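Long-range contacts in TbpB (Actinobacillus pleuropneumoniae, PDB 3HOL), which probably binds host transferrin at the bacterial surface, as the lipoprotein component of a receptor through which the pathogen acquires iron: residues A[379-384]-A[394-399]; A[403-408]-A[420-425]; A[429-434]-A[446-451]. All blocks are in the same frame, centred on the assembly; numbering follows the deposited sequence.

Contact 1. Residues A[379-384]-A[394-399]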
# COMPACT_ATOMS: atom_id res chain seq x y z
N ILE A 379 20.71 -13.21 13.34
CA ILE A 379 20.02 -13.98 14.38
C ILE A 379 18.59 -13.43 14.61
O ILE A 379 18.39 -12.24 14.78
CB ILE A 379 20.77 -13.91 15.77
CG1 ILE A 379 22.20 -14.43 15.67
CG2 ILE A 379 19.99 -14.68 16.86
CD1 ILE A 379 22.32 -15.89 15.26
N GLY A 380 17.61 -14.32 14.70
CA GLY A 380 16.26 -13.89 15.00
C GLY A 380 15.42 -15.07 15.43
O GLY A 380 15.92 -15.97 16.11
N THR A 381 14.16 -15.06 15.02
CA THR A 381 13.22 -16.09 15.43
C THR A 381 12.21 -16.36 14.29
O THR A 381 12.39 -15.84 13.19
CB THR A 381 12.58 -15.72 16.79
OG1 THR A 381 11.75 -16.79 17.23
CG2 THR A 381 11.73 -14.43 16.72
N TRP A 382 11.18 -17.16 14.54
CA TRP A 382 10.24 -17.49 13.49
C TRP A 382 8.91 -17.90 14.09
O TRP A 382 8.80 -18.11 15.29
CB TRP A 382 10.84 -18.53 12.54
CG TRP A 382 11.24 -19.88 13.16
CD1 TRP A 382 11.95 -20.10 14.31
CD2 TRP A 382 10.97 -21.18 12.60
NE1 TRP A 382 12.14 -21.46 14.51
CE2 TRP A 382 11.53 -22.14 13.49
CE3 TRP A 382 10.31 -21.62 11.44
CZ2 TRP A 382 11.44 -23.52 13.24
CZ3 TRP A 382 10.21 -22.98 11.20
CH2 TRP A 382 10.77 -23.92 12.10
N ASP A 383 7.88 -17.92 13.24
CA ASP A 383 6.54 -18.46 13.52
C ASP A 383 6.25 -19.45 12.39
O ASP A 383 6.57 -19.18 11.20
CB ASP A 383 5.47 -17.36 13.53
CG ASP A 383 5.53 -16.47 14.74
OD1 ASP A 383 5.20 -16.95 15.85
OD2 ASP A 383 5.89 -15.28 14.60
N ALA A 384 5.67 -20.58 12.74
CA ALA A 384 5.49 -21.66 11.80
C ALA A 384 4.48 -22.67 12.30
O ALA A 384 4.22 -22.79 13.50
CB ALA A 384 6.83 -22.37 11.51
N ALA A 394 6.08 -23.27 15.81
CA ALA A 394 7.13 -22.40 16.25
C ALA A 394 6.44 -21.09 16.61
O ALA A 394 5.63 -20.57 15.83
CB ALA A 394 8.15 -22.22 15.15
N THR A 395 6.73 -20.58 17.80
CA THR A 395 6.15 -19.33 18.25
C THR A 395 7.24 -18.33 18.63
O THR A 395 7.98 -18.59 19.57
CB THR A 395 5.27 -19.58 19.45
OG1 THR A 395 4.21 -20.44 19.05
CG2 THR A 395 4.67 -18.28 20.00
N ALA A 396 7.32 -17.21 17.91
CA ALA A 396 8.40 -16.22 18.04
C ALA A 396 8.71 -15.90 19.50
O ALA A 396 7.82 -15.58 20.29
CB ALA A 396 8.05 -14.92 17.26
N ASP A 397 10.00 -15.97 19.85
CA ASP A 397 10.43 -15.69 21.22
C ASP A 397 11.85 -15.11 21.22
O ASP A 397 12.50 -15.05 20.18
CB ASP A 397 10.27 -16.93 22.12
CG ASP A 397 11.35 -18.02 21.86
OD1 ASP A 397 12.55 -17.76 21.96
OD2 ASP A 397 10.99 -19.19 21.62
N ASP A 398 12.31 -14.65 22.38
CA ASP A 398 13.62 -13.97 22.44
C ASP A 398 14.68 -14.71 23.26
O ASP A 398 15.72 -14.14 23.60
CB ASP A 398 13.46 -12.54 22.96
CG ASP A 398 12.96 -12.48 24.37
OD1 ASP A 398 12.57 -13.52 24.98
OD2 ASP A 398 12.92 -11.35 24.89
N ASP A 399 14.41 -15.98 23.58
CA ASP A 399 15.41 -16.86 24.20
C ASP A 399 16.40 -17.36 23.13
O ASP A 399 16.19 -18.39 22.47
CB ASP A 399 14.72 -18.01 24.93
CG ASP A 399 15.71 -18.98 25.60
OD1 ASP A 399 16.93 -18.93 25.36
OD2 ASP A 399 15.22 -19.85 26.33

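Contact 2. Residues A[403-408]-A[420-425]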
# COMPACT_ATOMS: atom_id res chain seq x y z
N GLY A 403 15.42 -21.02 22.59
CA GLY A 403 14.10 -20.81 22.01
C GLY A 403 13.97 -21.24 20.55
O GLY A 403 14.73 -22.10 20.05
N TYR A 404 13.00 -20.62 19.89
CA TYR A 404 12.74 -20.81 18.46
C TYR A 404 13.68 -19.90 17.68
O TYR A 404 13.28 -18.86 17.15
CB TYR A 404 11.29 -20.49 18.15
CG TYR A 404 10.33 -21.48 18.77
CD1 TYR A 404 10.13 -22.76 18.20
CD2 TYR A 404 9.64 -21.17 19.93
CE1 TYR A 404 9.28 -23.68 18.79
CE2 TYR A 404 8.78 -22.09 20.53
CZ TYR A 404 8.60 -23.33 19.96
OH TYR A 404 7.73 -24.23 20.54
N ARG A 405 14.95 -20.31 17.65
CA ARG A 405 16.02 -19.52 17.09
C ARG A 405 16.06 -19.59 15.56
O ARG A 405 15.76 -20.62 14.96
CB ARG A 405 17.36 -20.04 17.61
CG ARG A 405 17.56 -19.93 19.15
CD ARG A 405 18.41 -21.11 19.62
NE ARG A 405 17.62 -22.33 19.81
CZ ARG A 405 18.12 -23.58 19.77
NH1 ARG A 405 19.42 -23.79 19.54
NH2 ARG A 405 17.31 -24.62 19.98
N THR A 406 16.52 -18.52 14.93
CA THR A 406 16.97 -18.65 13.55
C THR A 406 18.35 -18.05 13.48
O THR A 406 18.68 -17.15 14.25
CB THR A 406 16.02 -17.93 12.56
OG1 THR A 406 15.94 -16.55 12.90
CG2 THR A 406 14.60 -18.54 12.59
N GLU A 407 19.17 -18.55 12.56
CA GLU A 407 20.53 -18.06 12.34
C GLU A 407 20.80 -18.14 10.87
O GLU A 407 20.36 -19.09 10.21
CB GLU A 407 21.57 -18.95 13.04
CG GLU A 407 21.29 -19.18 14.51
CD GLU A 407 22.28 -20.15 15.17
OE1 GLU A 407 22.98 -20.91 14.45
OE2 GLU A 407 22.29 -20.16 16.42
N PHE A 408 21.55 -17.18 10.36
CA PHE A 408 21.91 -17.12 8.95
C PHE A 408 23.34 -16.63 8.81
O PHE A 408 23.77 -15.73 9.56
CB PHE A 408 20.96 -16.18 8.18
CG PHE A 408 19.52 -16.55 8.34
CD1 PHE A 408 18.91 -17.39 7.42
CD2 PHE A 408 18.79 -16.08 9.42
CE1 PHE A 408 17.61 -17.76 7.57
CE2 PHE A 408 17.45 -16.43 9.59
CZ PHE A 408 16.86 -17.29 8.66
N LYS A 420 19.48 -21.61 9.43
CA LYS A 420 19.05 -22.66 10.31
C LYS A 420 17.85 -22.20 11.08
O LYS A 420 17.85 -21.08 11.60
CB LYS A 420 20.17 -22.99 11.31
CG LYS A 420 21.44 -23.58 10.69
CD LYS A 420 22.55 -23.64 11.79
CE LYS A 420 23.62 -24.68 11.50
NZ LYS A 420 24.22 -24.46 10.15
N LEU A 421 16.83 -23.05 11.19
CA LEU A 421 15.67 -22.68 12.00
C LEU A 421 15.43 -23.77 13.01
O LEU A 421 15.35 -24.95 12.63
CB LEU A 421 14.42 -22.44 11.14
CG LEU A 421 14.55 -21.35 10.06
CD1 LEU A 421 14.98 -21.96 8.74
CD2 LEU A 421 13.24 -20.56 9.90
N PHE A 422 15.27 -23.37 14.27
CA PHE A 422 15.32 -24.32 15.42
C PHE A 422 14.00 -24.47 16.12
O PHE A 422 13.24 -23.50 16.21
CB PHE A 422 16.36 -23.85 16.48
CG PHE A 422 17.78 -24.07 16.05
CD1 PHE A 422 18.44 -25.28 16.34
CD2 PHE A 422 18.47 -23.09 15.32
CE1 PHE A 422 19.73 -25.49 15.92
CE2 PHE A 422 19.77 -23.31 14.90
CZ PHE A 422 20.41 -24.50 15.21
N ASP A 423 13.75 -25.68 16.62
CA ASP A 423 12.70 -25.93 17.60
C ASP A 423 13.22 -25.50 18.98
O ASP A 423 14.44 -25.42 19.20
CB ASP A 423 12.33 -27.41 17.63
CG ASP A 423 11.05 -27.69 18.42
OD1 ASP A 423 10.45 -26.72 18.91
OD2 ASP A 423 10.67 -28.86 18.54
N LYS A 424 12.30 -25.20 19.91
CA LYS A 424 12.74 -24.85 21.27
C LYS A 424 13.46 -26.08 21.92
O LYS A 424 13.04 -27.24 21.70
CB LYS A 424 11.58 -24.28 22.10
CG LYS A 424 11.20 -25.07 23.29
CD LYS A 424 9.97 -24.49 23.98
CE LYS A 424 10.33 -23.26 24.74
NZ LYS A 424 9.36 -23.16 25.87
N ASN A 425 14.58 -25.83 22.61
CA ASN A 425 15.44 -26.91 23.17
C ASN A 425 16.09 -27.83 22.14
O ASN A 425 16.66 -28.85 22.48
CB ASN A 425 14.69 -27.71 24.26
CG ASN A 425 14.22 -26.81 25.39
OD1 ASN A 425 14.95 -25.93 25.81
ND2 ASN A 425 13.00 -27.01 25.86
O HOH W 1 7.71 -26.78 18.86

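Contact 3. Residues A[429-434]-A[446-451]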
# COMPACT_ATOMS: atom_id res chain seq x y z
N PRO A 429 18.96 -28.00 13.88
CA PRO A 429 17.77 -27.26 13.43
C PRO A 429 16.81 -28.19 12.72
O PRO A 429 17.23 -29.18 12.12
CB PRO A 429 18.34 -26.24 12.44
CG PRO A 429 19.62 -26.88 11.93
CD PRO A 429 20.17 -27.60 13.14
N VAL A 430 15.52 -27.86 12.77
CA VAL A 430 14.55 -28.64 12.06
C VAL A 430 14.53 -28.32 10.56
O VAL A 430 14.20 -29.20 9.74
CB VAL A 430 13.17 -28.45 12.67
CG1 VAL A 430 13.15 -29.06 14.06
CG2 VAL A 430 12.82 -26.98 12.75
N PHE A 431 14.87 -27.08 10.19
CA PHE A 431 15.00 -26.73 8.77
C PHE A 431 16.32 -26.04 8.52
O PHE A 431 16.78 -25.28 9.36
CB PHE A 431 13.88 -25.77 8.31
CG PHE A 431 12.52 -26.40 8.20
CD1 PHE A 431 12.17 -27.16 7.08
CD2 PHE A 431 11.57 -26.21 9.21
CE1 PHE A 431 10.89 -27.75 6.98
CE2 PHE A 431 10.30 -26.78 9.13
CZ PHE A 431 9.96 -27.56 8.01
N THR A 432 16.90 -26.29 7.36
CA THR A 432 17.99 -25.48 6.86
C THR A 432 17.55 -24.82 5.55
O THR A 432 16.63 -25.30 4.89
CB THR A 432 19.31 -26.30 6.65
OG1 THR A 432 19.07 -27.35 5.72
CG2 THR A 432 19.78 -26.90 7.96
N VAL A 433 18.22 -23.72 5.21
CA VAL A 433 17.96 -22.95 4.02
C VAL A 433 19.27 -22.73 3.24
O VAL A 433 20.32 -22.39 3.83
CB VAL A 433 17.34 -21.56 4.38
CG1 VAL A 433 17.28 -20.59 3.14
CG2 VAL A 433 15.96 -21.75 5.02
N ASP A 434 19.19 -22.82 1.91
CA ASP A 434 20.33 -22.49 1.05
C ASP A 434 19.89 -21.77 -0.23
O ASP A 434 19.19 -22.35 -1.06
CB ASP A 434 21.11 -23.76 0.69
CG ASP A 434 22.06 -23.55 -0.47
OD1 ASP A 434 23.21 -23.12 -0.24
OD2 ASP A 434 21.65 -23.82 -1.62
N ALA A 446 14.30 -24.72 1.13
CA ALA A 446 14.32 -25.20 2.50
C ALA A 446 14.19 -26.73 2.51
O ALA A 446 13.54 -27.31 1.63
CB ALA A 446 13.20 -24.60 3.28
N LYS A 447 14.82 -27.37 3.50
CA LYS A 447 14.72 -28.82 3.66
C LYS A 447 14.92 -29.21 5.12
O LYS A 447 15.41 -28.42 5.94
CB LYS A 447 15.78 -29.54 2.82
CG LYS A 447 17.20 -29.13 3.20
CD LYS A 447 18.24 -29.86 2.39
CE LYS A 447 18.75 -31.04 3.19
NZ LYS A 447 19.89 -31.66 2.51
N THR A 448 14.54 -30.44 5.44
CA THR A 448 14.88 -31.02 6.74
C THR A 448 16.15 -31.81 6.55
O THR A 448 16.63 -32.00 5.41
CB THR A 448 13.79 -32.00 7.23
OG1 THR A 448 13.64 -33.05 6.28
CG2 THR A 448 12.45 -31.30 7.38
N SER A 449 16.71 -32.28 7.66
CA SER A 449 17.77 -33.29 7.63
C SER A 449 17.31 -34.55 6.86
O SER A 449 16.09 -34.67 6.48
CB SER A 449 18.14 -33.66 9.07
OG SER A 449 17.03 -34.30 9.72
N ASP A 450 18.23 -35.48 6.63
CA ASP A 450 17.81 -36.72 5.96
C ASP A 450 16.75 -37.48 6.79
O ASP A 450 15.76 -37.91 6.24
CB ASP A 450 18.99 -37.62 5.57
CG ASP A 450 18.64 -38.61 4.41
OD1 ASP A 450 19.23 -38.48 3.30
OD2 ASP A 450 17.77 -39.50 4.59
N ALA A 451 16.95 -37.60 8.10
CA ALA A 451 15.96 -38.29 8.95
C ALA A 451 14.69 -37.48 9.28
O ALA A 451 13.72 -38.04 9.81
CB ALA A 451 16.60 -38.78 10.25
O HOH W 2 15.07 -31.82 10.18

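Contact 1. Residues A[379-384]-A[394-399]
Asp383 reaches across to the backbone of Ala394, Thr395 and Ala396. Its CB lies 4.0 Å from Ala394 O, which also takes the backbone N-H of Ala384. With CG anti to the carbonyl carbon (chi1 -73°), the carboxylate comes nearer the other segment than CB does. OD1 accepts a nearly straight bond from Ala396 N at 3.0 Å (172° at hydrogen), although the donor stands well above the carboxylate plane. OD2, the other tip, rests 3.4 Å from Ala396 CB. Thr381 makes a second side-chain-to-backbone link: its OG1 accepts from Asp397 N at 3.3 Å, while CG2 packs on Ala396 CB. Within the two segments, regular pairing is confined to Ala384 and Ala394, an antiparallel hydrogen-bonded pair with 3.1 Å from Ala384 N to Ala394 O and 3.0 Å from Ala394 N to Ala384 O. Ala394 CB also makes a CH-pi contact over one face of Trp382, 3.9 Å from the centroid of the six-membered ring. Strand 375-387, part of a beta barrel, thus keeps hold of the chain after strand 391-394. Strand 495-508 flanks it, Thr381 OG1 also binds Tyr404 O, and Phe341 of strand 339-346, in the handle-domain range, touches Thr381, Asp383 and Ala396, where barrel and handle meet.

Contact 2. Residues A[403-408]-A[420-425]
At the open end of the antiparallel hairpin 405-411/416-421, beyond the regular pairs Thr406-Leu421 and Glu407-Lys420, Arg405 lies flat on Phe422. The stack accompanies a backbone bond from Phe422 N to Arg405 O at 2.9 Å. Guanidinium and ring planes differ by 23° and their centres are 4.3 Å apart, with NH1 over one ring face near the rim. Bends at chi2 and chi3 fold the arginine over the phenylalanine. Its NE donates to Gly403 O at 2.9 Å, an almost straight bond within the guanidinium plane that would do most to restrain the group's rotation; NH2 adds a weak bond to Asp423 O and another to Gly426 O. Further out, Lys424 CB sits over one face of the Tyr404 ring, 3.9 Å from its centroid. Asp423 runs alongside Tyr404, and a water joins their ends, receiving a bond from Tyr404 OH at 3.1 Å and giving one to Asp423 OD1 at 2.7 Å; Asp423 OD2 is taken by Trp392 NE1. At the non-hydrogen-bonded Thr406-Leu421 pair, Thr406 CG2 meets Leu421 CD2 at 3.6 Å. The hairpin lies between strands 375-387 and 431-438: Thr406 pairs through its backbone with Gly380 and Leu421 with Phe431, while Trp382 touches the side chains of Thr406 and Leu421.

Contact 3. Residues A[429-434]-A[446-451]
Lys447 O takes one hydrogen bond, from Thr432 N at 3.0 Å, and one CA-H...O contact, with 3.3 Å between Phe431 CA and Lys447 O. The Phe431 ring packs beside the same carbonyl through CD1. In return Lys447 N donates to Thr432 O, which completes an antiparallel hydrogen-bonded pair. The two side chains of this pair run alongside each other and point the same way, Thr432 OG1 being 3.6 Å from Lys447 CG. Lys447 CG stands between the backbone N and the carbonyl carbon (chi1 60°), which brings the start of the lysine chain against the threonine. Val433 and Ala446 form the next, non-hydrogen-bonded pair and face the side opposite Thr432. Where direct pairing stops, a water takes over: it donates to Val430 O at 2.8 Å and accepts from Ser449 N at 3.0 Å. On the other edge of this strand, against strand 416-421, Val430 and Phe431 both face Leu421 in a classic beta bulge. Thr448 CG2 touches Phe431 CE1, and Thr448 OG1 donates to Ser449 O at 2.9 Å while also bonding Phe467 N. The chemistry implies that the register of this hairpin end is set by the Thr432-Lys447 backbone pair rather than by charged side chains, with no salt bridge across it, and that the water extends the link to where Val430 O and Ser449 N no longer bond directly.

All three contacts belong to one curled antiparallel sheet, a beta barrel of the transferrin-binding protein B family, and they follow one another along the chain. Contact 1 is largely buried and ties a loop to strand 375-387 through side-chain acceptors and one backbone pair. Contacts 2 and 3 are partly buried ends of successive hairpins; the former adds the guanidinium of Arg405 stacked on the Phe422 ring and buries 605 Å², the latter depends mainly on main-chain bonds and buries 294 Å². Trp382 connects them: NE1 bonds Phe422 O of contact 2, and CH2 packs against Val430 and Phe431 of contact 3. Leu421 N in turn bonds Phe431 O, joining the two hairpins edge to edge.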